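Local structure of putative hydrolase (Chloroflexus aurantiacus J-10-fl, 3CMN) at residues Gln168-Ser173 and Gln288-Arg293; Arg50-Ser55 and Leu156-Pro161; Met261-Gly266 and Glu344-Met349; Val328-Ile333 and Gln357-Met362. The protein is a putative hydrolase of unestablished specificity in the zincin-like metallopeptidase family, and probably acts as a metal-dependent peptidase. All blocks are in the same frame, centred on the assembly; numbering follows the deposited sequence.

Contact 1: Gln168-Ser173 and Gln288-Arg293; sequences QQLGLS and QQIAQR
Leu-170 and Leu-172 sit on either side of Gly-171 in the Schellman motif that ends helix 160-169, and both turn their side chains onto helix 283-307. Leu-170 does most of the work. Its CD1 meets CD1 of Ile-290 at 3.8 Å, methyl to methyl, while the other branch, CD2, lies 3.6 Å from the backbone O of Gln-289. Nearer the backbone, Leu-170 CB and Gln-289 CB are 4.0 Å apart, the leucine reaching toward helix 283-307 as the glutamine reaches the other way. Leu-172 adds a lighter touch, its CD1 4.2 Å from CB of Gln-289. Cutting Leu-170 back to an alanine would probably leave the Ile-290 methyl without its neighbour on this side and weaken the join between the two helices.

One shell out, Ile-290 also packs on Val-166, so helix 160-169 meets the same residue with its body as well as its end. Positive phi at Gly-171 (56°) takes the chain out of the helix between the two leucines, and Gln-167 NE2 hydrogen-bonds to Leu-172 O. The turn then runs straight into helix 174-193, where Ser-173 OG, at the N-cap, makes a weak hydrogen bond to N of Asp-176.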
# COMPACT_ATOMS: atom_id res chain seq x y z
N GLN A 168 5.57 -20.01 3.19
CA GLN A 168 5.58 -21.33 3.77
C GLN A 168 4.31 -21.71 4.50
O GLN A 168 3.91 -22.86 4.48
CB GLN A 168 6.81 -21.47 4.67
CG GLN A 168 8.11 -21.57 3.87
CD GLN A 168 9.22 -20.71 4.43
OE1 GLN A 168 9.46 -20.69 5.64
NE2 GLN A 168 9.92 -19.99 3.56
N GLN A 169 3.68 -20.74 5.15
CA GLN A 169 2.44 -21.03 5.84
C GLN A 169 1.34 -21.32 4.82
O GLN A 169 0.38 -22.03 5.11
CB GLN A 169 2.02 -19.85 6.72
CG GLN A 169 2.56 -19.92 8.15
CD GLN A 169 3.24 -18.63 8.60
OE1 GLN A 169 2.62 -17.57 8.69
NE2 GLN A 169 4.54 -18.73 8.88
N LEU A 170 1.48 -20.77 3.62
CA LEU A 170 0.49 -20.97 2.57
C LEU A 170 0.87 -22.05 1.57
O LEU A 170 0.16 -22.26 0.59
CB LEU A 170 0.27 -19.66 1.81
CG LEU A 170 -0.26 -18.48 2.63
CD1 LEU A 170 -0.38 -17.26 1.73
CD2 LEU A 170 -1.61 -18.84 3.25
N GLY A 171 1.97 -22.74 1.83
CA GLY A 171 2.42 -23.78 0.93
C GLY A 171 2.58 -23.27 -0.49
O GLY A 171 2.20 -23.93 -1.46
N LEU A 172 3.17 -22.09 -0.63
CA LEU A 172 3.35 -21.52 -1.95
C LEU A 172 4.77 -21.68 -2.44
O LEU A 172 5.66 -22.08 -1.69
CB LEU A 172 2.95 -20.04 -1.95
CG LEU A 172 1.44 -19.77 -1.85
CD1 LEU A 172 1.19 -18.33 -1.51
CD2 LEU A 172 0.79 -20.13 -3.17
N SER A 173 4.94 -21.39 -3.72
CA SER A 173 6.21 -21.47 -4.41
C SER A 173 7.14 -20.30 -4.05
O SER A 173 6.73 -19.14 -4.04
CB SER A 173 5.94 -21.48 -5.92
OG SER A 173 7.13 -21.37 -6.68
N GLN A 288 -5.76 -17.39 -4.39
CA GLN A 288 -6.63 -18.17 -3.50
C GLN A 288 -6.11 -18.13 -2.07
O GLN A 288 -6.81 -17.72 -1.15
CB GLN A 288 -6.68 -19.63 -3.95
CG GLN A 288 -7.21 -19.83 -5.34
CD GLN A 288 -7.09 -21.27 -5.78
OE1 GLN A 288 -7.65 -22.17 -5.15
NE2 GLN A 288 -6.36 -21.50 -6.86
N GLN A 289 -4.86 -18.58 -1.91
CA GLN A 289 -4.20 -18.64 -0.61
C GLN A 289 -4.01 -17.29 0.10
O GLN A 289 -4.19 -17.18 1.31
CB GLN A 289 -2.82 -19.30 -0.77
CG GLN A 289 -2.88 -20.76 -1.11
CD GLN A 289 -3.44 -21.59 0.02
OE1 GLN A 289 -2.78 -21.77 1.05
NE2 GLN A 289 -4.66 -22.07 -0.14
N ILE A 290 -3.64 -16.28 -0.67
CA ILE A 290 -3.38 -14.96 -0.12
C ILE A 290 -4.65 -14.15 0.22
O ILE A 290 -4.57 -13.09 0.85
CB ILE A 290 -2.47 -14.16 -1.10
CG1 ILE A 290 -1.73 -13.07 -0.35
CG2 ILE A 290 -3.30 -13.60 -2.23
CD1 ILE A 290 -0.84 -13.59 0.78
N ALA A 291 -5.81 -14.66 -0.17
CA ALA A 291 -7.08 -13.99 0.09
C ALA A 291 -7.24 -13.44 1.51
O ALA A 291 -7.55 -12.25 1.70
CB ALA A 291 -8.23 -14.92 -0.24
N GLN A 292 -7.03 -14.29 2.52
CA GLN A 292 -7.19 -13.85 3.90
C GLN A 292 -6.11 -12.86 4.34
O GLN A 292 -6.37 -11.99 5.17
CB GLN A 292 -7.20 -15.05 4.86
CG GLN A 292 -7.42 -14.63 6.32
CD GLN A 292 -7.40 -15.79 7.30
OE1 GLN A 292 -8.23 -16.70 7.22
NE2 GLN A 292 -6.46 -15.76 8.24
N ARG A 293 -4.91 -12.99 3.79
CA ARG A 293 -3.81 -12.09 4.13
C ARG A 293 -4.07 -10.69 3.57
O ARG A 293 -3.54 -9.70 4.08
CB ARG A 293 -2.49 -12.63 3.57
CG ARG A 293 -1.27 -11.81 3.94
CD ARG A 293 -0.96 -11.88 5.43
NE ARG A 293 0.37 -11.37 5.73
CZ ARG A 293 1.04 -11.65 6.84
NH1 ARG A 293 0.49 -12.43 7.76
NH2 ARG A 293 2.27 -11.19 7.02

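Contact 2: Arg50-Ser55 and Leu156-Pro161; sequences RMVALS and LYFVEP
Val-52 points from helix 41-63 straight at the strand, and one of its methyls makes both cross-contacts. CG1 comes up to the edge of the Phe-158 ring, near the ring plane, and stands 4.2 Å from CZ. The same methyl lies 4.4 Å from CD1 of Leu-156. Leu-156 and Phe-158 are two apart on an extended strand and so look out from the same side, which lets a single valine branch reach both. Phe-158, with CG beside its backbone N (chi1 -55°), presents the far end of its ring to the helix. The distances are those of loose apolar packing, and all three residues are buried.

Strand 155-158 is one half of a two-stranded parallel sheet in an otherwise helical protein; its partner is strand 73-76, whose Ile-74 also packs on Val-52. Phe-158 goes further: its ring stacks with Tyr-48 of helix 41-63 and touches Glu-185 of helix 174-193, part of an HExxH sequence that probably marks the active site of this zincin-like protein.

On the helix, Ser-55 turns its hydroxyl back on its own backbone. OG gives a 2.9 Å hydrogen bond to O of Met-51, tilted 26° out of the carbonyl plane, and Ser-55 N reaches that oxygen from the opposite face.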
# COMPACT_ATOMS: atom_id res chain seq x y z
N ARG A 50 16.62 -8.84 -9.91
CA ARG A 50 16.21 -9.24 -11.25
C ARG A 50 14.69 -9.23 -11.40
O ARG A 50 14.19 -8.96 -12.49
CB ARG A 50 16.77 -10.61 -11.61
CG ARG A 50 16.18 -11.76 -10.82
CD ARG A 50 16.39 -13.08 -11.54
NE ARG A 50 15.35 -14.01 -11.15
CZ ARG A 50 15.45 -14.87 -10.15
NH1 ARG A 50 16.56 -14.92 -9.43
NH2 ARG A 50 14.42 -15.63 -9.81
N MET A 51 13.95 -9.52 -10.33
CA MET A 51 12.49 -9.50 -10.45
C MET A 51 11.97 -8.06 -10.68
O MET A 51 10.93 -7.88 -11.32
CB MET A 51 11.82 -10.11 -9.20
CG MET A 51 12.17 -11.57 -8.92
SD MET A 51 11.20 -12.25 -7.59
CE MET A 51 11.27 -14.01 -7.97
N VAL A 52 12.68 -7.05 -10.17
CA VAL A 52 12.26 -5.67 -10.38
C VAL A 52 12.71 -5.20 -11.78
O VAL A 52 12.02 -4.42 -12.42
CB VAL A 52 12.84 -4.66 -9.32
CG1 VAL A 52 12.43 -5.06 -7.91
CG2 VAL A 52 14.34 -4.58 -9.42
N ALA A 53 13.87 -5.69 -12.24
CA ALA A 53 14.39 -5.32 -13.56
C ALA A 53 13.40 -5.74 -14.63
O ALA A 53 13.23 -5.07 -15.65
CB ALA A 53 15.73 -5.99 -13.81
N LEU A 54 12.74 -6.86 -14.39
CA LEU A 54 11.75 -7.40 -15.29
C LEU A 54 10.43 -6.64 -15.11
O LEU A 54 9.80 -6.17 -16.08
CB LEU A 54 11.51 -8.87 -14.96
CG LEU A 54 10.40 -9.54 -15.78
CD1 LEU A 54 10.99 -9.90 -17.12
CD2 LEU A 54 9.86 -10.79 -15.08
N SER A 55 10.01 -6.55 -13.85
CA SER A 55 8.77 -5.90 -13.47
C SER A 55 8.52 -4.49 -13.96
O SER A 55 7.51 -4.25 -14.61
CB SER A 55 8.62 -5.92 -11.94
OG SER A 55 8.14 -7.17 -11.51
N LEU A 156 13.06 -0.03 -3.70
CA LEU A 156 12.00 -0.83 -3.10
C LEU A 156 12.63 -1.73 -2.06
O LEU A 156 13.78 -2.14 -2.20
CB LEU A 156 11.28 -1.68 -4.16
CG LEU A 156 10.31 -0.98 -5.11
CD1 LEU A 156 9.83 -1.97 -6.16
CD2 LEU A 156 9.12 -0.43 -4.34
N TYR A 157 11.89 -2.01 -0.99
CA TYR A 157 12.40 -2.91 0.05
C TYR A 157 11.41 -4.04 0.24
O TYR A 157 10.23 -3.91 -0.06
CB TYR A 157 12.67 -2.19 1.38
CG TYR A 157 11.46 -1.60 2.10
CD1 TYR A 157 10.51 -2.42 2.71
CD2 TYR A 157 11.30 -0.21 2.21
CE1 TYR A 157 9.42 -1.88 3.41
CE2 TYR A 157 10.22 0.35 2.91
CZ TYR A 157 9.28 -0.49 3.50
OH TYR A 157 8.19 0.05 4.16
N PHE A 158 11.92 -5.16 0.73
CA PHE A 158 11.11 -6.34 0.97
C PHE A 158 11.50 -6.86 2.34
O PHE A 158 12.69 -6.98 2.63
CB PHE A 158 11.40 -7.40 -0.10
CG PHE A 158 11.22 -6.90 -1.52
CD1 PHE A 158 12.21 -6.17 -2.15
CD2 PHE A 158 10.02 -7.13 -2.20
CE1 PHE A 158 12.02 -5.66 -3.44
CE2 PHE A 158 9.82 -6.63 -3.49
CZ PHE A 158 10.82 -5.89 -4.11
N VAL A 159 10.53 -7.09 3.19
CA VAL A 159 10.84 -7.70 4.49
C VAL A 159 10.83 -9.22 4.39
O VAL A 159 9.87 -9.86 4.77
CB VAL A 159 9.86 -7.23 5.57
CG1 VAL A 159 10.39 -7.57 6.96
CG2 VAL A 159 9.60 -5.73 5.45
N GLU A 160 11.87 -9.77 3.77
CA GLU A 160 11.99 -11.17 3.39
C GLU A 160 11.55 -12.09 4.53
O GLU A 160 10.94 -13.14 4.22
CB GLU A 160 13.43 -11.50 2.98
CG GLU A 160 13.54 -12.36 1.74
CD GLU A 160 13.31 -13.83 2.03
OE1 GLU A 160 13.75 -14.30 3.10
OE2 GLU A 160 12.69 -14.52 1.18
N PRO A 161 11.87 -11.84 5.78
CA PRO A 161 11.47 -12.76 6.85
C PRO A 161 9.98 -13.03 6.88
O PRO A 161 9.56 -14.18 6.99
CB PRO A 161 11.97 -12.07 8.12
CG PRO A 161 13.22 -11.35 7.64
CD PRO A 161 12.75 -10.77 6.31

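Contact 3: Met261-Gly266 and Glu344-Met349; sequences MSLIEG and ENLPSM
Leu-263 meets Leu-346 and Pro-347 midway along the piece of helix 248-279 that runs from Met-261 to Gly-266. At the start of that piece Met-261 is turned elsewhere, packing on Phe-192 and Phe-202. Ser-262 follows, pointing toward the loop between helices 333-336 and 349-353; its CB is 4.6 Å from SD of Met-349, whose side chain bends back to approach the helix.

Then comes Leu-263, with CG anti to the backbone N (chi1 177°), which carries its two methyls out from the helix to separate partners. CD2 is placed 3.2 Å from CD2 of Leu-346, tighter than methyls normally sit, so the exact separation is doubtful though the contact itself is not. The two leucines cross at a slant. CD1 stands 4.3 Å from CD of the Pro-347 ring. Val-339 touches all three of these residues, and Phe-323 of helix 319-331 packs against both Leu-263 and Pro-347.

Ile-264 and Glu-265 belong to the side that meets helix 174-193. Ile-264 packs on Glu-191 and Phe-192, and Glu-265 touches His-188 of the HExxH sequence, which carries no metal in this model. Gly-266 N closes the turn with a 2.8 Å bond to Ser-262 O.

What joins helix and loop here is buried hydrocarbon. With neither charge nor hydrogen bond between the two segments to set direction, the fit rests on the shapes of two leucines and a proline ring.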
# COMPACT_ATOMS: atom_id res chain seq x y z
N MET A 261 -7.94 5.06 -1.88
CA MET A 261 -7.33 3.82 -1.41
C MET A 261 -7.95 2.62 -2.15
O MET A 261 -7.25 1.70 -2.56
CB MET A 261 -7.51 3.69 0.11
CG MET A 261 -6.26 4.04 0.93
SD MET A 261 -5.44 5.61 0.53
CE MET A 261 -4.15 5.06 -0.56
N SER A 262 -9.26 2.66 -2.36
CA SER A 262 -9.96 1.60 -3.06
C SER A 262 -9.51 1.44 -4.53
O SER A 262 -9.25 0.34 -5.00
CB SER A 262 -11.46 1.85 -3.01
OG SER A 262 -12.14 0.82 -3.70
N LEU A 263 -9.44 2.56 -5.24
CA LEU A 263 -9.01 2.53 -6.64
C LEU A 263 -7.56 2.05 -6.75
O LEU A 263 -7.21 1.24 -7.62
CB LEU A 263 -9.12 3.92 -7.25
CG LEU A 263 -8.60 3.91 -8.68
CD1 LEU A 263 -9.71 3.43 -9.59
CD2 LEU A 263 -8.12 5.27 -9.09
N ILE A 264 -6.71 2.57 -5.87
CA ILE A 264 -5.31 2.17 -5.86
C ILE A 264 -5.19 0.64 -5.74
O ILE A 264 -4.40 0.02 -6.46
CB ILE A 264 -4.55 2.89 -4.71
CG1 ILE A 264 -4.36 4.37 -5.09
CG2 ILE A 264 -3.22 2.22 -4.45
CD1 ILE A 264 -3.58 5.18 -4.09
N GLU A 265 -5.98 0.03 -4.84
CA GLU A 265 -5.95 -1.42 -4.65
C GLU A 265 -6.59 -2.16 -5.82
O GLU A 265 -6.01 -3.12 -6.34
CB GLU A 265 -6.68 -1.83 -3.36
CG GLU A 265 -5.97 -1.40 -2.08
CD GLU A 265 -4.55 -1.93 -2.00
OE1 GLU A 265 -4.38 -3.17 -2.03
OE2 GLU A 265 -3.60 -1.12 -1.90
N GLY A 266 -7.77 -1.70 -6.23
CA GLY A 266 -8.47 -2.31 -7.34
C GLY A 266 -7.73 -2.20 -8.65
O GLY A 266 -7.65 -3.17 -9.41
N GLU A 344 -9.95 14.63 -9.88
CA GLU A 344 -11.35 14.74 -10.27
C GLU A 344 -11.88 13.53 -11.01
O GLU A 344 -13.09 13.27 -11.00
CB GLU A 344 -11.56 16.00 -11.13
CG GLU A 344 -12.08 17.19 -10.36
CD GLU A 344 -11.17 17.59 -9.20
OE1 GLU A 344 -9.97 17.83 -9.43
OE2 GLU A 344 -11.68 17.66 -8.06
N ASN A 345 -10.99 12.80 -11.68
CA ASN A 345 -11.40 11.61 -12.43
C ASN A 345 -11.49 10.34 -11.58
O ASN A 345 -11.80 9.28 -12.10
CB ASN A 345 -10.47 11.37 -13.62
CG ASN A 345 -10.69 12.37 -14.74
OD1 ASN A 345 -11.58 13.22 -14.64
ND2 ASN A 345 -9.90 12.27 -15.80
N LEU A 346 -11.19 10.46 -10.29
CA LEU A 346 -11.28 9.31 -9.40
C LEU A 346 -12.75 9.13 -9.11
O LEU A 346 -13.48 10.11 -8.99
CB LEU A 346 -10.56 9.56 -8.07
CG LEU A 346 -9.04 9.72 -8.03
CD1 LEU A 346 -8.66 10.17 -6.64
CD2 LEU A 346 -8.35 8.41 -8.39
N PRO A 347 -13.22 7.89 -9.02
CA PRO A 347 -14.64 7.69 -8.74
C PRO A 347 -14.94 7.97 -7.27
O PRO A 347 -14.02 7.98 -6.44
CB PRO A 347 -14.85 6.22 -9.08
CG PRO A 347 -13.56 5.61 -8.64
CD PRO A 347 -12.53 6.60 -9.19
N SER A 348 -16.20 8.22 -6.97
CA SER A 348 -16.61 8.45 -5.59
C SER A 348 -16.81 7.03 -5.08
O SER A 348 -16.71 6.07 -5.86
CB SER A 348 -17.93 9.21 -5.54
OG SER A 348 -18.97 8.45 -6.15
N MET A 349 -17.10 6.86 -3.79
CA MET A 349 -17.34 5.52 -3.28
C MET A 349 -18.57 4.98 -4.00
O MET A 349 -18.66 3.80 -4.30
CB MET A 349 -17.54 5.54 -1.76
CG MET A 349 -16.24 5.41 -0.98
SD MET A 349 -15.25 3.96 -1.47
CE MET A 349 -16.43 2.69 -1.21

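Contact 4: Val328-Ile333 and Gln357-Met362; sequences VAARGI and QWIVRM
The C-terminal end of helix 319-331 is joined to helix 355-363, the last helix of the model, by a small surface contact in which Ala-330 and Arg-331 both rest on Ile-359. Each branch of the isoleucine has its own partner. CD1 reaches CB of Ala-330 at 3.9 Å, a plain apolar touch. CG2 comes to 3.4 Å from NH1 of Arg-331, meeting the guanidinium at a slant.

Arg-331 gets there by bending its chain at both chi2 (-78°) and chi3 (-113°), which brings NH1 in beside the CG2 methyl of Ile-359. Its charge is met further along the second helix, where NH2 forms a salt bridge with OD1 of Asp-363, and the group also makes a cation-pi contact with Phe-335. The methyl of Ile-359 thus packs against a guanidinium that other groups hold in place. Gly-332, whose N is bonded to Val-328 O at 2.7 Å, has a positive phi (100°) and turns the chain away directly after the arginine.

On the inner side of helix 355-363, Met-362 CG lies over one face of the Trp-358 ring, toward its rim, and the ring meets Phe-323 of helix 319-331 edge-to-face. Helix 333-336 fills in beside the pair through Phe-335, which touches Ile-359 and Met-362, while Val-328 and Ile-333 pack on His-270 of helix 248-279.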
# COMPACT_ATOMS: atom_id res chain seq x y z
N VAL A 328 -13.33 -1.65 -17.40
CA VAL A 328 -12.38 -2.19 -18.36
C VAL A 328 -13.10 -3.15 -19.31
O VAL A 328 -12.82 -3.20 -20.49
CB VAL A 328 -11.23 -2.94 -17.67
CG1 VAL A 328 -10.40 -3.70 -18.69
CG2 VAL A 328 -10.33 -1.95 -16.95
N ALA A 329 -14.05 -3.92 -18.78
CA ALA A 329 -14.80 -4.84 -19.61
C ALA A 329 -15.68 -4.04 -20.56
O ALA A 329 -15.78 -4.35 -21.75
CB ALA A 329 -15.68 -5.75 -18.74
N ALA A 330 -16.29 -2.98 -20.02
CA ALA A 330 -17.19 -2.11 -20.76
C ALA A 330 -16.53 -1.16 -21.76
O ALA A 330 -17.16 -0.80 -22.75
CB ALA A 330 -18.04 -1.32 -19.78
N ARG A 331 -15.29 -0.75 -21.52
CA ARG A 331 -14.65 0.19 -22.43
C ARG A 331 -13.17 -0.01 -22.68
O ARG A 331 -12.60 0.66 -23.55
CB ARG A 331 -14.88 1.61 -21.93
CG ARG A 331 -16.31 2.08 -22.12
CD ARG A 331 -16.55 2.50 -23.58
NE ARG A 331 -16.78 3.93 -23.65
CZ ARG A 331 -17.88 4.52 -23.19
NH1 ARG A 331 -18.84 3.79 -22.64
NH2 ARG A 331 -18.00 5.84 -23.25
N GLY A 332 -12.53 -0.90 -21.94
CA GLY A 332 -11.11 -1.12 -22.17
C GLY A 332 -10.20 -0.42 -21.18
O GLY A 332 -10.62 0.48 -20.46
N ILE A 333 -8.95 -0.85 -21.17
CA ILE A 333 -7.95 -0.31 -20.27
C ILE A 333 -7.65 1.17 -20.52
O ILE A 333 -7.45 1.94 -19.57
CB ILE A 333 -6.63 -1.15 -20.36
CG1 ILE A 333 -6.30 -1.76 -18.99
CG2 ILE A 333 -5.46 -0.31 -20.88
CD1 ILE A 333 -6.23 -0.78 -17.84
N GLN A 357 -22.07 5.03 -13.45
CA GLN A 357 -22.10 6.46 -13.14
C GLN A 357 -20.79 7.11 -13.56
O GLN A 357 -20.77 8.20 -14.13
CB GLN A 357 -22.30 6.67 -11.63
CG GLN A 357 -23.49 7.56 -11.26
CD GLN A 357 -23.51 7.93 -9.78
OE1 GLN A 357 -22.66 8.69 -9.30
NE2 GLN A 357 -24.48 7.39 -9.05
N TRP A 358 -19.69 6.44 -13.26
CA TRP A 358 -18.37 6.95 -13.59
C TRP A 358 -18.11 7.00 -15.09
O TRP A 358 -17.55 7.98 -15.61
CB TRP A 358 -17.29 6.09 -12.93
CG TRP A 358 -15.91 6.62 -13.12
CD1 TRP A 358 -15.29 7.58 -12.36
CD2 TRP A 358 -14.96 6.22 -14.12
NE1 TRP A 358 -14.01 7.79 -12.83
CE2 TRP A 358 -13.78 6.97 -13.91
CE3 TRP A 358 -15.00 5.29 -15.18
CZ2 TRP A 358 -12.65 6.82 -14.71
CZ3 TRP A 358 -13.87 5.15 -15.97
CH2 TRP A 358 -12.70 5.91 -15.73
N ILE A 359 -18.51 5.94 -15.79
CA ILE A 359 -18.31 5.87 -17.24
C ILE A 359 -19.05 7.02 -17.91
O ILE A 359 -18.51 7.68 -18.80
CB ILE A 359 -18.77 4.49 -17.79
CG1 ILE A 359 -17.87 3.40 -17.20
CG2 ILE A 359 -18.69 4.46 -19.32
CD1 ILE A 359 -18.15 2.00 -17.72
N VAL A 360 -20.27 7.28 -17.45
CA VAL A 360 -21.07 8.36 -17.99
C VAL A 360 -20.38 9.71 -17.72
O VAL A 360 -20.19 10.51 -18.63
CB VAL A 360 -22.48 8.36 -17.37
CG1 VAL A 360 -23.26 9.57 -17.82
CG2 VAL A 360 -23.21 7.10 -17.78
N ARG A 361 -20.01 9.94 -16.46
CA ARG A 361 -19.36 11.19 -16.09
C ARG A 361 -18.08 11.44 -16.89
O ARG A 361 -17.78 12.58 -17.23
CB ARG A 361 -19.04 11.20 -14.59
CG ARG A 361 -18.42 12.51 -14.09
CD ARG A 361 -18.47 12.62 -12.56
NE ARG A 361 -17.62 11.65 -11.87
CZ ARG A 361 -16.33 11.84 -11.60
NH1 ARG A 361 -15.71 12.96 -11.95
NH2 ARG A 361 -15.65 10.89 -10.96
N MET A 362 -17.32 10.38 -17.18
CA MET A 362 -16.09 10.56 -17.95
C MET A 362 -16.42 10.95 -19.38
O MET A 362 -15.66 11.67 -20.02
CB MET A 362 -15.23 9.29 -17.96
CG MET A 362 -14.49 8.97 -16.65
SD MET A 362 -13.59 10.33 -15.90
CE MET A 362 -12.23 10.39 -16.77

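In the fold
From the N terminus, contact 2 closes first, bringing helix 41-63 against strand 155-158 across a hundred residues. Contact 1 opens soon after, where helix 160-169 ends, and returns only at helix 283-307. Before it closes, helix 248-279 has opened contact 3, so these two cross. Contact 3 in turn crosses contact 4: residues 344-349 fall between helices 319-331 and 355-363. Those last two contacts touch, with Trp-358 NE1 and Arg-361 NH1 probably hydrogen-bonded to O of Asn-345 and of Glu-344. Contacts 2 and 3 lie on opposite sides of the chain's centre, about 26 Å apart between centres, and both have residues touching helix 174-193.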